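Local coordinates for pentafunctional AROM polypeptide (Schizosaccharomyces pombe, PDB 5SWV), which probably catalyses the dehydration of 3-dehydroquinate and the reduction of 3-dehydroshikimate, two steps of the shikimate pathway, in this two-enzyme fragment, at residues 211-222 and 232-243. Residues are numbered along the deposited sequence; the frame is centred on the assembly and turned at random.
Sequences RILNKFMTPVTH and GQLTVKQLNEAR
R243, on helix 236-245, grips the C-terminal end of helix 208-213 side-on: NE and NH2 both donate to I212 O. R243 NE to I212 O is the shorter and straighter bond (2.8 Å, 158°) and lies in the carbonyl plane on a lone pair. R243 NH2 comes to I212 O from above that plane, at 3.2 Å and a more bent 135°. The extended arginine chain runs past I212 in the opposite direction, while L239 CD2 lies over one face of the guanidinium, offset toward its rim. I212 in turn sets CD1 against A242 CB and CG1 against L234 CD1 (3.7 Å). This contact lies in the type I dehydroquinase domain, a TIM barrel: strand 218-220 is the eighth parallel strand, bonded to strand 13-17, and the loop and helix that follow fold back against it. V220 sends its two methyls to different helix residues, CG2 to V236 CG2 at 3.5 Å and CG1 to L239 CD2 at 3.9 Å. Just beyond, T221 N donates to L234 O (3.1 Å), and a water donates to T221 O and accepts from V236 N. T235 and Q238 close the first helical turn as a capping box. With CG anti to the backbone N (chi1 -172°), the extended Q233 chain crosses T221 at a slant, its CD 3.6 Å from T221 CB; its amide bonds A229 and T16. Q233 CA sits over one face of the R211 guanidinium, whose NH2 bonds P231 O.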
loop_
_atom_site.group_PDB
_atom_site.type_symbol
_atom_site.label_atom_id
_atom_site.label_comp_id
_atom_site.label_asym_id
_atom_site.label_seq_id
_atom_site.Cartn_x
_atom_site.Cartn_y
_atom_site.Cartn_z
ATOM N N ARG A 211 11.250 20.120 5.452
ATOM C CA ARG A 211 10.289 19.023 5.188
ATOM C C ARG A 211 10.790 18.127 4.061
ATOM O O ARG A 211 10.746 16.897 4.156
ATOM C CB ARG A 211 8.909 19.555 4.768
ATOM C CG ARG A 211 8.125 20.305 5.837
ATOM C CD ARG A 211 6.876 20.882 5.206
ATOM N NE ARG A 211 5.992 21.595 6.125
ATOM C CZ ARG A 211 5.146 21.032 6.984
ATOM N NH1 ARG A 211 5.067 19.709 7.112
ATOM N NH2 ARG A 211 4.380 21.812 7.739
ATOM N N ILE A 212 11.272 18.772 3.005
ATOM C CA ILE A 212 11.804 18.104 1.830
ATOM C C ILE A 212 13.000 17.219 2.186
ATOM O O ILE A 212 13.085 16.093 1.701
ATOM C CB ILE A 212 12.136 19.157 0.754
ATOM C CG1 ILE A 212 10.833 19.706 0.156
ATOM C CG2 ILE A 212 13.041 18.601 -0.338
ATOM C CD1 ILE A 212 10.970 21.097 -0.431
ATOM N N LEU A 213 13.886 17.720 3.048
ATOM C CA LEU A 213 15.072 16.970 3.517
ATOM C C LEU A 213 14.818 15.924 4.614
ATOM O O LEU A 213 15.652 15.028 4.821
ATOM C CB LEU A 213 16.147 17.942 4.031
ATOM C CG LEU A 213 16.693 18.960 3.025
ATOM C CD1 LEU A 213 17.732 19.863 3.685
ATOM C CD2 LEU A 213 17.265 18.270 1.799
ATOM N N ASN A 214 13.705 16.043 5.336
ATOM C CA ASN A 214 13.339 15.042 6.330
ATOM C C ASN A 214 12.861 13.740 5.672
ATOM O O ASN A 214 11.760 13.669 5.142
ATOM C CB ASN A 214 12.265 15.594 7.250
ATOM C CG ASN A 214 11.834 14.586 8.292
ATOM O OD1 ASN A 214 12.552 14.325 9.232
ATOM N ND2 ASN A 214 10.662 14.001 8.111
ATOM N N LYS A 215 13.692 12.709 5.705
ATOM C CA LYS A 215 13.409 11.481 4.938
ATOM C C LYS A 215 12.451 10.567 5.655
ATOM O O LYS A 215 11.591 9.981 5.030
ATOM C CB LYS A 215 14.705 10.759 4.578
ATOM C CG LYS A 215 15.522 11.600 3.602
ATOM C CD LYS A 215 16.826 10.962 3.154
ATOM C CE LYS A 215 17.725 10.659 4.344
ATOM N NZ LYS A 215 19.159 10.774 3.976
ATOM N N PHE A 216 12.582 10.494 6.971
ATOM C CA PHE A 216 11.806 9.581 7.790
ATOM C C PHE A 216 10.466 10.156 8.250
ATOM O O PHE A 216 10.427 11.086 9.054
ATOM C CB PHE A 216 12.630 9.174 9.007
ATOM C CG PHE A 216 11.945 8.186 9.881
ATOM C CD1 PHE A 216 11.848 6.858 9.490
ATOM C CD2 PHE A 216 11.376 8.582 11.088
ATOM C CE1 PHE A 216 11.200 5.924 10.295
ATOM C CE2 PHE A 216 10.724 7.659 11.898
ATOM C CZ PHE A 216 10.633 6.326 11.500
ATOM N N MET A 217 9.376 9.568 7.742
ATOM C CA MET A 217 7.978 9.868 8.155
ATOM C C MET A 217 7.616 11.350 8.102
ATOM O O MET A 217 7.242 11.944 9.114
ATOM C CB MET A 217 7.672 9.294 9.547
ATOM C CG MET A 217 7.739 7.778 9.622
ATOM S SD MET A 217 7.353 7.155 11.285
ATOM C CE MET A 217 5.573 7.377 11.304
ATOM N N THR A 218 7.728 11.930 6.910
ATOM C CA THR A 218 7.315 13.315 6.678
ATOM C C THR A 218 5.801 13.366 6.552
ATOM O O THR A 218 5.215 12.517 5.882
ATOM C CB THR A 218 7.934 13.893 5.386
ATOM O OG1 THR A 218 9.358 13.874 5.492
ATOM C CG2 THR A 218 7.493 15.319 5.160
ATOM N N PRO A 219 5.154 14.345 7.205
ATOM C CA PRO A 219 3.726 14.498 6.935
ATOM C C PRO A 219 3.473 15.206 5.614
ATOM O O PRO A 219 4.204 16.128 5.238
ATOM C CB PRO A 219 3.213 15.326 8.109
ATOM C CG PRO A 219 4.405 16.021 8.627
ATOM C CD PRO A 219 5.573 15.118 8.381
ATOM N N VAL A 220 2.437 14.736 4.931
ATOM C CA VAL A 220 1.971 15.296 3.686
ATOM C C VAL A 220 0.455 15.437 3.733
ATOM O O VAL A 220 -0.214 14.857 4.597
ATOM C CB VAL A 220 2.358 14.419 2.476
ATOM C CG1 VAL A 220 3.867 14.268 2.393
ATOM C CG2 VAL A 220 1.676 13.050 2.512
ATOM N N THR A 221 -0.072 16.202 2.783
ATOM C CA THR A 221 -1.500 16.417 2.639
ATOM C C THR A 221 -1.881 16.101 1.194
ATOM O O THR A 221 -1.053 15.568 0.449
ATOM C CB THR A 221 -1.900 17.851 3.064
ATOM O OG1 THR A 221 -3.318 18.017 2.919
ATOM C CG2 THR A 221 -1.183 18.920 2.238
ATOM N N HIS A 222 -3.122 16.410 0.812
ATOM C CA HIS A 222 -3.635 16.155 -0.541
ATOM C C HIS A 222 -4.738 17.176 -0.880
ATOM O O HIS A 222 -5.475 17.589 0.015
ATOM C CB HIS A 222 -4.168 14.727 -0.599
ATOM C CG HIS A 222 -4.555 14.270 -1.969
ATOM N ND1 HIS A 222 -5.790 14.539 -2.520
ATOM C CD2 HIS A 222 -3.881 13.544 -2.891
ATOM C CE1 HIS A 222 -5.861 14.008 -3.726
ATOM N NE2 HIS A 222 -4.714 13.401 -3.976
ATOM N N GLY A 232 3.128 25.377 5.490
ATOM C CA GLY A 232 4.268 24.893 4.742
ATOM C C GLY A 232 4.117 23.471 4.282
ATOM O O GLY A 232 4.987 22.954 3.606
ATOM N N GLN A 233 3.012 22.828 4.619
ATOM C CA GLN A 233 2.849 21.423 4.300
ATOM C C GLN A 233 2.684 21.220 2.810
ATOM O O GLN A 233 2.004 22.000 2.148
ATOM C CB GLN A 233 1.635 20.873 5.007
ATOM C CG GLN A 233 1.489 19.367 4.899
ATOM C CD GLN A 233 0.338 18.860 5.740
ATOM O OE1 GLN A 233 -0.619 19.599 6.025
ATOM N NE2 GLN A 233 0.422 17.592 6.151
ATOM N N LEU A 234 3.294 20.147 2.318
ATOM C CA LEU A 234 3.299 19.788 0.906
ATOM C C LEU A 234 2.463 18.540 0.626
ATOM O O LEU A 234 2.253 17.730 1.509
ATOM C CB LEU A 234 4.735 19.505 0.482
ATOM C CG LEU A 234 5.711 20.672 0.584
ATOM C CD1 LEU A 234 7.141 20.214 0.291
ATOM C CD2 LEU A 234 5.295 21.802 -0.360
ATOM N N THR A 235 2.013 18.397 -0.614
ATOM C CA THR A 235 1.390 17.174 -1.077
ATOM C C THR A 235 2.501 16.211 -1.475
ATOM O O THR A 235 3.673 16.617 -1.568
ATOM C CB THR A 235 0.420 17.393 -2.260
ATOM O OG1 THR A 235 1.124 17.861 -3.417
ATOM C CG2 THR A 235 -0.666 18.377 -1.902
ATOM N N VAL A 236 2.139 14.945 -1.704
ATOM C CA VAL A 236 3.104 13.935 -2.157
ATOM C C VAL A 236 3.707 14.320 -3.501
ATOM O O VAL A 236 4.917 14.183 -3.707
ATOM C CB VAL A 236 2.487 12.505 -2.206
ATOM C CG1 VAL A 236 3.329 11.534 -3.031
ATOM C CG2 VAL A 236 2.349 11.966 -0.793
ATOM N N LYS A 237 2.863 14.792 -4.406
ATOM C CA LYS A 237 3.326 15.251 -5.708
ATOM C C LYS A 237 4.363 16.371 -5.586
ATOM O O LYS A 237 5.431 16.329 -6.201
ATOM C CB LYS A 237 2.154 15.744 -6.535
ATOM C CG LYS A 237 2.539 15.971 -7.974
ATOM C CD LYS A 237 1.386 16.565 -8.745
ATOM C CE LYS A 237 1.681 16.541 -10.232
ATOM N NZ LYS A 237 1.061 17.708 -10.908
ATOM N N GLN A 238 4.020 17.367 -4.784
ATOM C CA GLN A 238 4.892 18.499 -4.553
ATOM C C GLN A 238 6.188 18.059 -3.917
ATOM O O GLN A 238 7.261 18.544 -4.280
ATOM C CB GLN A 238 4.214 19.507 -3.635
ATOM C CG GLN A 238 3.034 20.242 -4.254
ATOM C CD GLN A 238 2.399 21.227 -3.275
ATOM O OE1 GLN A 238 1.942 20.867 -2.178
ATOM N NE2 GLN A 238 2.389 22.499 -3.667
ATOM N N LEU A 239 6.076 17.143 -2.960
ATOM C CA LEU A 239 7.232 16.672 -2.213
ATOM C C LEU A 239 8.240 16.010 -3.121
ATOM O O LEU A 239 9.426 16.256 -2.984
ATOM C CB LEU A 239 6.825 15.703 -1.104
ATOM C CG LEU A 239 7.957 15.179 -0.199
ATOM C CD1 LEU A 239 8.623 16.290 0.598
ATOM C CD2 LEU A 239 7.432 14.110 0.754
ATOM N N ASN A 240 7.767 15.168 -4.033
ATOM C CA ASN A 240 8.653 14.527 -5.010
ATOM C C ASN A 240 9.214 15.548 -6.005
ATOM O O ASN A 240 10.414 15.594 -6.257
ATOM C CB ASN A 240 7.915 13.427 -5.765
ATOM C CG ASN A 240 7.584 12.226 -4.894
ATOM O OD1 ASN A 240 8.356 11.850 -4.009
ATOM N ND2 ASN A 240 6.439 11.600 -5.161
ATOM N N GLU A 241 8.339 16.376 -6.552
ATOM C CA GLU A 241 8.778 17.438 -7.427
ATOM C C GLU A 241 9.917 18.267 -6.834
ATOM O O GLU A 241 10.887 18.575 -7.518
ATOM C CB GLU A 241 7.611 18.337 -7.767
ATOM C CG GLU A 241 6.712 17.735 -8.814
ATOM C CD GLU A 241 5.477 18.582 -9.081
ATOM O OE1 GLU A 241 5.098 19.411 -8.208
ATOM O OE2 GLU A 241 4.874 18.402 -10.174
ATOM N N ALA A 242 9.794 18.610 -5.562
ATOM C CA ALA A 242 10.821 19.378 -4.875
ATOM C C ALA A 242 12.111 18.573 -4.733
ATOM O O ALA A 242 13.200 19.059 -5.064
ATOM C CB ALA A 242 10.322 19.813 -3.509
ATOM N N ARG A 243 11.979 17.333 -4.264
ATOM C CA ARG A 243 13.126 16.438 -4.113
ATOM C C ARG A 243 13.876 16.175 -5.414
ATOM O O ARG A 243 15.085 15.968 -5.402
ATOM C CB ARG A 243 12.691 15.124 -3.473
ATOM C CG ARG A 243 12.445 15.281 -1.985
ATOM C CD ARG A 243 11.827 14.056 -1.342
ATOM N NE ARG A 243 11.710 14.253 0.107
ATOM C CZ ARG A 243 11.083 13.437 0.953
ATOM N NH1 ARG A 243 10.490 12.317 0.529
ATOM N NH2 ARG A 243 11.047 13.748 2.249
HETATM O O HOH W 1 -0.580 13.904 -1.659
#